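Local coordinates for glycoside hydrolase, GH17 family (Formosa sp. Hel1_33_131, PDB 6FCG), which probably hydrolyses internal glucosidic bonds of the algal storage glucan laminarin, as an endo-acting family 17 glycoside hydrolase, at residues A[191-196]-A[205-210]. Sequence-based numbering, arbitrary orientation.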
loop_
_atom_site.group_PDB
_atom_site.type_symbol
_atom_site.label_atom_id
_atom_site.label_comp_id
_atom_site.label_asym_id
_atom_site.label_seq_id
_atom_site.Cartn_x
_atom_site.Cartn_y
_atom_site.Cartn_z
ATOM N N HIS A 191 38.576 28.598 24.214
ATOM C CA HIS A 191 39.202 28.100 25.430
ATOM C C HIS A 191 40.478 27.310 25.118
ATOM O O HIS A 191 41.516 27.523 25.742
ATOM C CB HIS A 191 38.207 27.214 26.170
ATOM C CG HIS A 191 38.759 26.522 27.382
ATOM N ND1 HIS A 191 38.761 27.082 28.641
ATOM C CD2 HIS A 191 39.264 25.275 27.528
ATOM C CE1 HIS A 191 39.278 26.223 29.506
ATOM N NE2 HIS A 191 39.587 25.118 28.857
ATOM N N LEU A 192 40.380 26.415 24.136
ATOM C CA LEU A 192 41.508 25.585 23.716
ATOM C C LEU A 192 42.616 26.387 23.020
ATOM O O LEU A 192 43.793 26.139 23.270
ATOM C CB LEU A 192 41.032 24.430 22.817
ATOM C CG LEU A 192 40.175 23.327 23.465
ATOM C CD1 LEU A 192 39.728 22.332 22.413
ATOM C CD2 LEU A 192 40.902 22.581 24.561
ATOM N N GLN A 193 42.249 27.345 22.171
ATOM C CA GLN A 193 43.243 28.242 21.557
ATOM C C GLN A 193 43.983 29.109 22.594
ATOM O O GLN A 193 45.173 29.383 22.423
ATOM C CB GLN A 193 42.605 29.163 20.510
ATOM C CG GLN A 193 41.996 28.497 19.275
ATOM C CD GLN A 193 42.974 27.688 18.444
ATOM O OE1 GLN A 193 44.116 27.501 18.839
ATOM N NE2 GLN A 193 42.545 27.249 17.270
ATOM N N ALA A 194 43.278 29.501 23.659
ATOM C CA ALA A 194 43.859 30.250 24.788
ATOM C C ALA A 194 44.833 29.398 25.617
ATOM O O ALA A 194 45.907 29.884 25.982
ATOM C CB ALA A 194 42.770 30.822 25.693
ATOM N N LEU A 195 44.472 28.144 25.905
ATOM C CA LEU A 195 45.420 27.200 26.523
ATOM C C LEU A 195 46.690 26.997 25.694
ATOM O O LEU A 195 47.758 26.816 26.265
ATOM C CB LEU A 195 44.790 25.845 26.779
ATOM C CG LEU A 195 43.702 25.739 27.852
ATOM C CD1 LEU A 195 43.218 24.275 27.892
ATOM C CD2 LEU A 195 44.143 26.208 29.240
ATOM N N LYS A 196 46.584 27.007 24.366
ATOM C CA LYS A 196 47.783 26.903 23.526
ATOM C C LYS A 196 48.666 28.151 23.630
ATOM O O LYS A 196 49.892 28.060 23.774
ATOM C CB LYS A 196 47.434 26.682 22.066
ATOM C CG LYS A 196 46.694 25.385 21.770
ATOM C CD LYS A 196 46.678 24.983 20.284
ATOM C CE LYS A 196 46.728 26.156 19.313
ATOM N NZ LYS A 196 46.360 25.789 17.926
ATOM N N LEU A 205 49.250 21.899 18.073
ATOM C CA LEU A 205 48.002 21.169 18.242
ATOM C C LEU A 205 46.897 21.916 17.548
ATOM O O LEU A 205 46.710 23.105 17.790
ATOM C CB LEU A 205 47.649 21.034 19.730
ATOM C CG LEU A 205 46.381 20.274 20.081
ATOM C CD1 LEU A 205 46.567 18.789 19.883
ATOM C CD2 LEU A 205 45.968 20.549 21.502
ATOM N N TRP A 206 46.196 21.246 16.654
ATOM C CA TRP A 206 45.173 21.900 15.862
ATOM C C TRP A 206 43.802 21.712 16.495
ATOM O O TRP A 206 43.493 20.637 16.999
ATOM C CB TRP A 206 45.234 21.407 14.399
ATOM C CG TRP A 206 46.107 22.261 13.517
ATOM C CD1 TRP A 206 47.048 23.154 13.924
ATOM C CD2 TRP A 206 46.128 22.287 12.084
ATOM N NE1 TRP A 206 47.652 23.737 12.842
ATOM C CE2 TRP A 206 47.124 23.212 11.701
ATOM C CE3 TRP A 206 45.420 21.612 11.095
ATOM C CZ2 TRP A 206 47.409 23.499 10.379
ATOM C CZ3 TRP A 206 45.708 21.883 9.766
ATOM C CH2 TRP A 206 46.699 22.823 9.421
ATOM N N ILE A 207 42.982 22.763 16.443
ATOM C CA ILE A 207 41.644 22.736 17.007
ATOM C C ILE A 207 40.636 22.874 15.895
ATOM O O ILE A 207 40.817 23.664 14.976
ATOM C CB ILE A 207 41.445 23.866 18.008
ATOM C CG1 ILE A 207 42.619 23.937 18.996
ATOM C CG2 ILE A 207 40.128 23.680 18.760
ATOM C CD1 ILE A 207 42.823 22.691 19.850
ATOM N N THR A 208 39.556 22.104 15.979
ATOM C CA THR A 208 38.476 22.150 14.975
ATOM C C THR A 208 37.160 21.822 15.624
ATOM O O THR A 208 37.080 21.666 16.848
ATOM C CB THR A 208 38.744 21.167 13.802
ATOM O OG1 THR A 208 37.839 21.398 12.721
ATOM C CG2 THR A 208 38.645 19.697 14.254
ATOM N N SER A 209 36.120 21.760 14.798
ATOM C CA SER A 209 34.852 21.133 15.150
ATOM C C SER A 209 34.477 20.256 13.983
ATOM O O SER A 209 34.693 20.635 12.849
ATOM C CB SER A 209 33.769 22.168 15.395
ATOM O OG SER A 209 32.583 21.563 15.879
ATOM N N SER A 210 33.943 19.070 14.252
ATOM C CA SER A 210 33.601 18.166 13.166
ATOM C C SER A 210 32.090 18.210 12.996
ATOM O O SER A 210 31.334 17.903 13.917
ATOM C CB SER A 210 34.146 16.763 13.430
ATOM O OG SER A 210 34.476 16.121 12.207
#
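K196 reaches from the last turn of helix 182-197 to L205, the residue just ahead of strand 206-212, where its ammonium group meets the carbonyl. From CB the chain runs out to CD, which lies 3.1 Å from L205 O and 4.1 Å from L205 CB; a bend at chi3 (-30°) then carries CE past L205 O at 3.4 Å. NZ donates to L205 O at 2.7 Å, nearly in line with the C=O bond (171°). The same nitrogen makes a weak hydrogen bond to Q193 OE1 and a salt bridge to D236. Q193 lays its amide alongside I207, with NE2 3.6 Å from I207 CB, while NE2 itself bonds to A234 O and D236. One turn before K196, L192 CB lies 3.9 Å from I207 CD1, and its CD1 reaches I207 CG2 at the same distance. The axes of 191-196 and 206-210 run antiparallel (179°), 9.2 Å apart at closest approach, as in the beta-alpha-beta units of a TIM barrel. A methionine in place of K196 would probably leave D236 without its cationic mate and the L205 carbonyl without this donor. Apolar packing thus joins helix to strand, while a buried charge, probably balanced by D236, fixes the backbone just before the strand begins.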